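Local coordinates for UTP-glucose-1-phosphate uridylyltransferase 2 (Trypanosoma brucei, PDB 3GUE), which probably catalyses the reversible transfer of a uridylyl group from UTP to glucose 1-phosphate, giving UDP-glucose and diphosphate, at residues A[44-49]-A[283-288]; A[72-77]-A[122-127]; A[278-283]-A[327-332]. One frame throughout, in Å; residues are numbered along the deposited sequence.

Contact 1. Residues A[44-49]-A[283-288]; sequences TGYIPE and QCPKED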
# COMPACT_ATOMS: atom_id res chain seq x y z
N THR A 44 -12.35 10.43 15.89
CA THR A 44 -11.19 9.53 16.03
C THR A 44 -10.82 8.84 14.72
O THR A 44 -9.69 8.37 14.52
CB THR A 44 -11.41 8.47 17.12
OG1 THR A 44 -12.48 7.62 16.72
CG2 THR A 44 -11.75 9.12 18.47
N GLY A 45 -11.80 8.78 13.83
CA GLY A 45 -11.70 7.99 12.60
C GLY A 45 -11.91 6.50 12.81
O GLY A 45 -11.72 5.71 11.88
N TYR A 46 -12.30 6.10 14.03
CA TYR A 46 -12.34 4.67 14.36
C TYR A 46 -13.59 3.96 13.86
O TYR A 46 -14.69 4.54 13.83
CB TYR A 46 -12.22 4.41 15.86
CG TYR A 46 -10.87 4.67 16.49
CD1 TYR A 46 -9.68 4.48 15.78
CD2 TYR A 46 -10.78 5.07 17.81
CE1 TYR A 46 -8.45 4.73 16.37
CE2 TYR A 46 -9.58 5.30 18.41
CZ TYR A 46 -8.41 5.14 17.69
OH TYR A 46 -7.22 5.40 18.32
N ILE A 47 -13.40 2.68 13.56
CA ILE A 47 -14.48 1.76 13.19
C ILE A 47 -14.53 0.64 14.25
O ILE A 47 -13.85 -0.38 14.10
CB ILE A 47 -14.25 1.19 11.77
CG1 ILE A 47 -14.30 2.32 10.73
CG2 ILE A 47 -15.26 0.05 11.44
CD1 ILE A 47 -13.73 1.95 9.37
N PRO A 48 -15.29 0.84 15.34
CA PRO A 48 -15.30 -0.13 16.44
C PRO A 48 -15.97 -1.43 16.02
O PRO A 48 -16.93 -1.40 15.25
CB PRO A 48 -16.13 0.57 17.52
CG PRO A 48 -16.20 1.99 17.11
CD PRO A 48 -16.20 1.97 15.62
N GLU A 49 -15.43 -2.55 16.51
CA GLU A 49 -15.91 -3.90 16.15
C GLU A 49 -17.41 -3.99 16.20
O GLU A 49 -18.03 -4.68 15.38
CB GLU A 49 -15.28 -4.97 17.06
CG GLU A 49 -15.53 -6.43 16.60
CD GLU A 49 -14.79 -6.77 15.31
OE1 GLU A 49 -13.82 -6.05 14.98
OE2 GLU A 49 -15.18 -7.75 14.63
N GLN A 283 -7.75 2.77 11.52
CA GLN A 283 -9.17 2.95 11.89
C GLN A 283 -9.56 1.99 13.00
O GLN A 283 -10.71 1.97 13.45
CB GLN A 283 -10.07 2.76 10.67
CG GLN A 283 -10.03 3.91 9.67
CD GLN A 283 -10.72 3.57 8.37
OE1 GLN A 283 -10.50 2.48 7.80
NE2 GLN A 283 -11.55 4.50 7.86
N CYS A 284 -8.61 1.18 13.44
CA CYS A 284 -8.90 0.17 14.43
C CYS A 284 -8.48 0.63 15.82
O CYS A 284 -7.29 0.85 16.07
CB CYS A 284 -8.29 -1.20 14.07
SG CYS A 284 -8.66 -2.50 15.29
N PRO A 285 -9.47 0.81 16.72
CA PRO A 285 -9.20 1.23 18.09
C PRO A 285 -8.38 0.19 18.82
O PRO A 285 -8.56 -1.01 18.61
CB PRO A 285 -10.60 1.31 18.72
CG PRO A 285 -11.52 1.35 17.59
CD PRO A 285 -10.91 0.59 16.50
N LYS A 286 -7.49 0.67 19.69
CA LYS A 286 -6.60 -0.20 20.46
C LYS A 286 -7.30 -1.45 21.06
O LYS A 286 -6.83 -2.57 20.87
CB LYS A 286 -5.89 0.65 21.53
CG LYS A 286 -4.94 -0.09 22.44
CD LYS A 286 -4.57 0.78 23.64
CE LYS A 286 -4.58 -0.04 24.93
NZ LYS A 286 -3.62 0.47 25.94
N GLU A 287 -8.44 -1.26 21.73
CA GLU A 287 -9.22 -2.36 22.36
C GLU A 287 -9.67 -3.47 21.38
O GLU A 287 -10.02 -4.58 21.80
CB GLU A 287 -10.45 -1.82 23.12
CG GLU A 287 -10.32 -0.36 23.65
CD GLU A 287 -10.57 0.67 22.56
OE1 GLU A 287 -9.67 1.51 22.33
OE2 GLU A 287 -11.64 0.60 21.91
N ASP A 288 -9.65 -3.16 20.08
CA ASP A 288 -10.14 -4.06 19.04
C ASP A 288 -9.06 -4.76 18.22
O ASP A 288 -9.38 -5.42 17.23
CB ASP A 288 -11.07 -3.30 18.08
CG ASP A 288 -12.38 -2.89 18.72
OD1 ASP A 288 -12.66 -3.27 19.88
OD2 ASP A 288 -13.13 -2.18 18.04
O HOH W 1 -12.49 6.62 9.67
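Tyr46 and Pro285 make a CH-pi contact at the meeting of two loops, one following helix 26-40 and the other leaving strand 275-280. The CA of Pro285 stands 3.8 Å from the centroid of the Tyr46 ring and only 4° off its normal, so the proline lies over the middle of one face. The opposite face carries the backbone O of Thr44 toward its rim. Tyr46 is turned with CG beside its own backbone N (chi1 -70°), and the two side chains run antiparallel past one another, bringing Pro285 CG to 3.6 Å from Tyr46 CG. An ST turn, in which Tyr46 N donates to Thr44 OG1, fixes the backbone just before the ring.

Beyond this contact, Ile47 N gives a nearly straight 2.8 Å hydrogen bond to Gln283 O. Their side chains run alongside in the same direction, and Ile47 CD1 reaches the amide carbon CD of Gln283 at 3.6 Å. The far end of that amide is shared: NE2 donates to a water (2.9 Å from NE2) that also donates to Gly45 O, while OE1 is engaged by Glu280, a residue that binds the UDP-glucose.

The Glu49 carboxylate is taken up by salt bridges to Arg279 and Lys297 and a hydrogen bond to His298, which probably offsets the nearby negative charge of Asp288. Its backbone meets that aspartate directly: Glu49 N donates an almost linear 2.8 Å hydrogen bond to Asp288 OD2, arriving from above the carboxylate plane, 42° out of it.

Contact 2. Residues A[72-77]-A[122-127]; sequences ALLRQA and RNCNVP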
# COMPACT_ATOMS: atom_id res chain seq x y z
N ALA A 72 -10.98 -4.61 -27.10
CA ALA A 72 -11.54 -3.25 -27.09
C ALA A 72 -11.53 -2.57 -25.71
O ALA A 72 -11.28 -1.36 -25.62
CB ALA A 72 -12.95 -3.26 -27.69
N LEU A 73 -11.77 -3.35 -24.65
CA LEU A 73 -11.60 -2.87 -23.26
C LEU A 73 -10.17 -2.60 -22.82
O LEU A 73 -9.92 -1.61 -22.12
CB LEU A 73 -12.29 -3.81 -22.25
CG LEU A 73 -13.83 -3.76 -22.31
CD1 LEU A 73 -14.41 -4.94 -21.56
CD2 LEU A 73 -14.43 -2.38 -21.82
N LEU A 74 -9.23 -3.47 -23.18
CA LEU A 74 -7.82 -3.23 -22.87
C LEU A 74 -7.34 -1.93 -23.51
O LEU A 74 -6.57 -1.15 -22.92
CB LEU A 74 -6.96 -4.40 -23.36
CG LEU A 74 -5.46 -4.24 -23.14
CD1 LEU A 74 -5.07 -4.14 -21.66
CD2 LEU A 74 -4.69 -5.35 -23.85
N ARG A 75 -7.83 -1.67 -24.72
CA ARG A 75 -7.55 -0.42 -25.39
C ARG A 75 -8.07 0.78 -24.60
O ARG A 75 -7.60 1.90 -24.78
CB ARG A 75 -8.12 -0.44 -26.81
CG ARG A 75 -7.36 -1.35 -27.78
CD ARG A 75 -7.67 -0.95 -29.22
NE ARG A 75 -9.07 -1.20 -29.55
CZ ARG A 75 -9.57 -2.35 -29.98
NH1 ARG A 75 -8.79 -3.42 -30.18
NH2 ARG A 75 -10.88 -2.45 -30.20
N GLN A 76 -9.03 0.55 -23.70
CA GLN A 76 -9.55 1.62 -22.82
C GLN A 76 -8.85 1.72 -21.44
O GLN A 76 -9.19 2.60 -20.62
CB GLN A 76 -11.05 1.43 -22.62
CG GLN A 76 -11.86 1.82 -23.86
CD GLN A 76 -13.32 1.39 -23.84
OE1 GLN A 76 -13.97 1.37 -24.88
NE2 GLN A 76 -13.83 1.05 -22.67
N ALA A 77 -7.89 0.83 -21.20
CA ALA A 77 -7.30 0.66 -19.88
C ALA A 77 -5.98 1.44 -19.68
O ALA A 77 -5.26 1.72 -20.63
CB ALA A 77 -7.15 -0.81 -19.57
N ARG A 122 1.65 -7.96 -25.78
CA ARG A 122 0.32 -7.65 -26.26
C ARG A 122 0.30 -6.66 -27.43
O ARG A 122 -0.76 -6.36 -27.96
CB ARG A 122 -0.56 -7.15 -25.11
CG ARG A 122 -1.11 -8.27 -24.26
CD ARG A 122 -1.92 -7.72 -23.11
NE ARG A 122 -2.34 -8.75 -22.15
CZ ARG A 122 -3.39 -9.55 -22.30
NH1 ARG A 122 -4.16 -9.49 -23.38
NH2 ARG A 122 -3.67 -10.44 -21.36
N ASN A 123 1.48 -6.19 -27.83
CA ASN A 123 1.64 -5.12 -28.82
C ASN A 123 0.62 -4.01 -28.59
O ASN A 123 -0.18 -3.68 -29.46
CB ASN A 123 1.56 -5.67 -30.26
CG ASN A 123 2.04 -4.67 -31.31
OD1 ASN A 123 2.48 -3.57 -30.98
ND2 ASN A 123 1.95 -5.06 -32.59
N CYS A 124 0.65 -3.44 -27.38
CA CYS A 124 -0.32 -2.43 -26.98
C CYS A 124 0.34 -1.47 -26.01
O CYS A 124 0.74 -1.87 -24.92
CB CYS A 124 -1.58 -3.08 -26.38
SG CYS A 124 -2.76 -1.94 -25.58
N ASN A 125 0.48 -0.21 -26.42
CA ASN A 125 1.18 0.84 -25.64
C ASN A 125 0.33 1.40 -24.48
O ASN A 125 -0.01 2.58 -24.45
CB ASN A 125 1.66 1.96 -26.60
CG ASN A 125 2.65 2.96 -25.94
OD1 ASN A 125 3.32 2.65 -24.95
ND2 ASN A 125 2.74 4.16 -26.51
N VAL A 126 -0.01 0.53 -23.52
CA VAL A 126 -0.92 0.88 -22.41
C VAL A 126 -0.33 2.04 -21.59
O VAL A 126 0.84 1.98 -21.19
CB VAL A 126 -1.20 -0.36 -21.49
CG1 VAL A 126 0.09 -0.88 -20.86
CG2 VAL A 126 -2.26 -0.06 -20.40
N PRO A 127 -1.13 3.11 -21.37
CA PRO A 127 -0.67 4.23 -20.57
C PRO A 127 -0.28 3.82 -19.15
O PRO A 127 -0.86 2.88 -18.57
CB PRO A 127 -1.86 5.20 -20.60
CG PRO A 127 -2.55 4.88 -21.85
CD PRO A 127 -2.48 3.38 -21.90
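Leu74 lays its CD2 methyl against the aliphatic part of Arg122, with Leu74 CD2 3.7 Å from Arg122 CD. The two side chains cross at a slant: Leu74 projects from the last turn of helix 71-74 with CG anti to its backbone N (chi1 178°), which sends the branch toward Arg122, while Arg122, at the end of helix 107-122, runs extended from CG to NE. The leucine meets methylene carbon, and the guanidinium continues past it to a weak, long ion pair with Glu69. The same CD2 of Leu74 also faces the sulfur of Cys124, at 4.3 Å from SG, a looser apolar touch. Phe118, Leu227 and Val229 also pack on Leu74, which is itself buried.

A second point of contact lies where strand 77-83 begins. Here the backbone O of Ala77 is approached by two carbons, Val126 CG2 and Pro127 CD, each 3.5 Å from it. Val126 holds CG2 anti to its backbone N (CG1 at chi1 62°), which turns that methyl toward the carbonyl, and it rests on Leu115 and Phe118 of the preceding helix as well. Polar linkage between the two segments is absent, so the fit is one of van der Waals packing.

A type I turn from Leu74 to Ala77 leads into strand 77-83; in the other segment a Schellman motif at Asn123 ends helix 107-122, and Pro127 pairs through its backbone with Val79. Strand 77-83, helix 107-122 and the parallel neighbouring strand 128-132 thus form a beta-alpha-beta crossover, typical of the Rossmann-like core of GT-A nucleotidyltransferases.

Contact 3. Residues A[278-283]-A[327-332]; sequences LRESAQ and PVMRNP. With UPG (uridine-5'-diphosphate-glucose), chain C.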
# COMPACT_ATOMS: atom_id res chain seq x y z
N LEU A 278 -14.41 -0.64 4.59
CA LEU A 278 -13.01 -1.01 4.66
C LEU A 278 -12.52 -0.54 6.02
O LEU A 278 -12.69 0.64 6.38
CB LEU A 278 -12.23 -0.39 3.50
CG LEU A 278 -10.71 -0.53 3.41
CD1 LEU A 278 -10.31 -1.97 3.15
CD2 LEU A 278 -10.20 0.39 2.25
N ARG A 279 -12.03 -1.45 6.85
CA ARG A 279 -11.40 -1.01 8.09
C ARG A 279 -9.88 -1.16 8.01
O ARG A 279 -9.36 -2.28 8.00
CB ARG A 279 -11.94 -1.74 9.30
CG ARG A 279 -11.37 -1.18 10.60
CD ARG A 279 -11.97 -1.76 11.82
NE ARG A 279 -11.89 -3.22 11.90
CZ ARG A 279 -12.29 -3.91 12.96
NH1 ARG A 279 -12.79 -3.26 14.00
NH2 ARG A 279 -12.21 -5.23 12.97
N GLU A 280 -9.19 -0.01 7.91
CA GLU A 280 -7.72 0.05 7.87
C GLU A 280 -7.12 -0.11 9.27
O GLU A 280 -7.82 0.06 10.26
CB GLU A 280 -7.25 1.37 7.29
CG GLU A 280 -7.60 1.61 5.81
CD GLU A 280 -6.84 0.70 4.87
OE1 GLU A 280 -5.63 0.90 4.63
OE2 GLU A 280 -7.46 -0.20 4.34
N SER A 281 -5.83 -0.41 9.33
CA SER A 281 -5.10 -0.42 10.61
C SER A 281 -5.31 0.85 11.45
O SER A 281 -5.56 0.77 12.66
CB SER A 281 -3.60 -0.60 10.34
OG SER A 281 -3.30 -1.93 9.99
N ALA A 282 -5.21 2.00 10.80
CA ALA A 282 -5.37 3.30 11.45
C ALA A 282 -6.80 3.60 11.93
O ALA A 282 -7.02 4.57 12.67
CB ALA A 282 -4.90 4.39 10.51
N GLN A 283 -7.75 2.77 11.52
CA GLN A 283 -9.17 2.95 11.89
C GLN A 283 -9.56 1.99 13.00
O GLN A 283 -10.71 1.97 13.45
CB GLN A 283 -10.07 2.76 10.67
CG GLN A 283 -10.03 3.91 9.67
CD GLN A 283 -10.72 3.57 8.37
OE1 GLN A 283 -10.50 2.48 7.80
NE2 GLN A 283 -11.55 4.50 7.86
N PRO A 327 -13.84 8.38 4.32
CA PRO A 327 -13.64 8.52 5.77
C PRO A 327 -12.22 8.93 6.16
O PRO A 327 -11.22 8.33 5.69
CB PRO A 327 -13.99 7.14 6.33
CG PRO A 327 -13.84 6.21 5.20
CD PRO A 327 -14.05 6.98 3.92
N VAL A 328 -12.13 9.96 7.01
CA VAL A 328 -10.83 10.48 7.39
C VAL A 328 -10.27 9.58 8.48
O VAL A 328 -11.00 9.15 9.37
CB VAL A 328 -10.88 11.95 7.87
CG1 VAL A 328 -11.79 12.11 9.14
CG2 VAL A 328 -9.47 12.46 8.13
N MET A 329 -8.97 9.27 8.37
CA MET A 329 -8.30 8.46 9.37
C MET A 329 -7.36 9.41 10.10
O MET A 329 -6.65 10.18 9.46
CB MET A 329 -7.51 7.32 8.71
CG MET A 329 -8.30 6.53 7.64
SD MET A 329 -7.49 5.00 7.13
CE MET A 329 -6.10 5.60 6.15
N ARG A 330 -7.38 9.36 11.42
CA ARG A 330 -6.68 10.34 12.24
C ARG A 330 -5.51 9.61 12.86
O ARG A 330 -5.66 8.95 13.88
CB ARG A 330 -7.62 10.92 13.30
CG ARG A 330 -7.07 12.09 14.12
CD ARG A 330 -7.78 12.20 15.45
NE ARG A 330 -7.60 11.00 16.26
CZ ARG A 330 -7.97 10.87 17.54
NH1 ARG A 330 -8.53 11.90 18.19
NH2 ARG A 330 -7.77 9.72 18.17
N ASN A 331 -4.37 9.72 12.20
CA ASN A 331 -3.18 8.92 12.49
C ASN A 331 -2.19 9.64 13.42
O ASN A 331 -1.52 10.58 12.99
CB ASN A 331 -2.48 8.56 11.15
CG ASN A 331 -1.73 7.24 11.19
OD1 ASN A 331 -1.82 6.48 12.15
ND2 ASN A 331 -1.01 6.96 10.12
N PRO A 332 -2.08 9.18 14.68
CA PRO A 332 -1.22 9.87 15.65
C PRO A 332 0.24 9.46 15.44
O PRO A 332 0.51 8.28 15.22
CB PRO A 332 -1.74 9.33 16.99
CG PRO A 332 -2.14 7.91 16.66
CD PRO A 332 -2.71 7.98 15.27
N1 UPG C . 0.91 5.89 -0.90
C2 UPG C . 0.72 7.01 -1.73
N3 UPG C . 0.28 8.18 -1.13
C4 UPG C . 0.03 8.29 0.21
C5 UPG C . 0.20 7.17 1.05
C6 UPG C . 0.64 5.97 0.50
O2 UPG C . 0.94 7.03 -2.95
O4 UPG C . -0.34 9.39 0.64
C1C UPG C . 1.38 4.60 -1.50
C2C UPG C . 2.54 3.82 -0.86
O2C UPG C . 3.80 4.36 -1.27
C3C UPG C . 2.30 2.45 -1.48
C4C UPG C . 0.78 2.34 -1.47
O4C UPG C . 0.26 3.70 -1.40
O3C UPG C . 2.74 2.46 -2.83
C5C UPG C . 0.26 1.58 -0.21
O5C UPG C . 0.47 2.26 1.00
PA UPG C . 0.93 1.48 2.33
O1A UPG C . 2.06 0.61 1.89
O2A UPG C . 1.12 2.39 3.46
O3A UPG C . -0.36 0.49 2.60
PB UPG C . -1.68 0.82 3.50
O1B UPG C . -2.24 2.10 3.03
O2B UPG C . -1.40 0.61 4.96
O3B UPG C . -2.57 -0.45 3.08
C1' UPG C . -3.02 -0.56 1.68
C2' UPG C . -4.55 -0.58 1.66
C3' UPG C . -5.00 -1.75 2.53
C4' UPG C . -4.45 -3.06 1.93
C5' UPG C . -2.90 -2.99 1.84
C6' UPG C . -2.37 -4.11 0.99
O2' UPG C . -5.09 0.64 2.18
O3' UPG C . -6.42 -1.74 2.61
O4' UPG C . -4.83 -4.17 2.73
O5' UPG C . -2.43 -1.78 1.18
O6' UPG C . -0.97 -4.26 1.22
O HOH W 2 -8.33 6.79 12.44
O HOH W 1 -12.49 6.62 9.67
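Met329 rests its thioether against both Glu280 and Gln283, joining the end of strand 275-280, in a three-stranded antiparallel sheet, to strand 329-334, at the edge of a four-stranded one, in this GT-A-type nucleotidyltransferase. Its sulfur meets the aliphatic root of the glutamate: Met329 SD is 3.6 Å from Glu280 CB and equally near CG, the two side chains crossing at a slant. Against Gln283 it stands at about a right angle, with Met329 CG 3.7 Å from Gln283 CG. A first torsion that sets CG beside the methionine's own backbone N (chi1 -48°) places CG and SD on these two neighbours. Next to it, Pro327 crosses the amide end of Gln283, its CG 3.9 Å from Gln283 NE2, and the methyl of Ala282 looks toward Met329 SD and Asn331 OD1.

Glu280 is bent at chi2 (-69°), which carries the carboxylate off the packed stem and onto the glucose of the bound UDP-glucose. Each oxygen accepts from one sugar hydroxyl, O2' to OE1 and O3' to OE2, both at 2.5 Å, so the carboxylate spans two neighbouring ring positions. Asn302 and His191 also bind this ligand. The methionine packing thus forms a second shell, lying against the stem of a residue that grips the sugar.

Gln283 folds back on the same turn, its OE1 meeting Glu280 N in the carbonyl plane by an almost straight 2.8 Å bond. Two waters link the segments where direct polar bonds are lacking. The one held by Gln283 NE2 also donates to Val328 O, 3.0 Å away; the other donates to Ala282 O and accepts from Arg330 N at 2.9 Å.

How the contacts relate
Contacts 1 and 3 adjoin, their centres about 8 Å apart: both use the turn that ends strand 275-280, and they share Gln283 and one water. Arg279 also ties them, by a salt bridge to Glu49 and probably a hydrogen bond to Ile47 O. All three contacts are partly buried. Contact 3 is the more deeply placed and includes a sugar-binding residue; contact 1 lies further out, where loops meet through a CH-pi contact and direct hydrogen bonds. Contact 2 sits on the opposite side of the chain's centre, about 41 Å from contact 1 between centres and away from the annotated sites. Its packing is van der Waals, without direct hydrogen bonds between the segments.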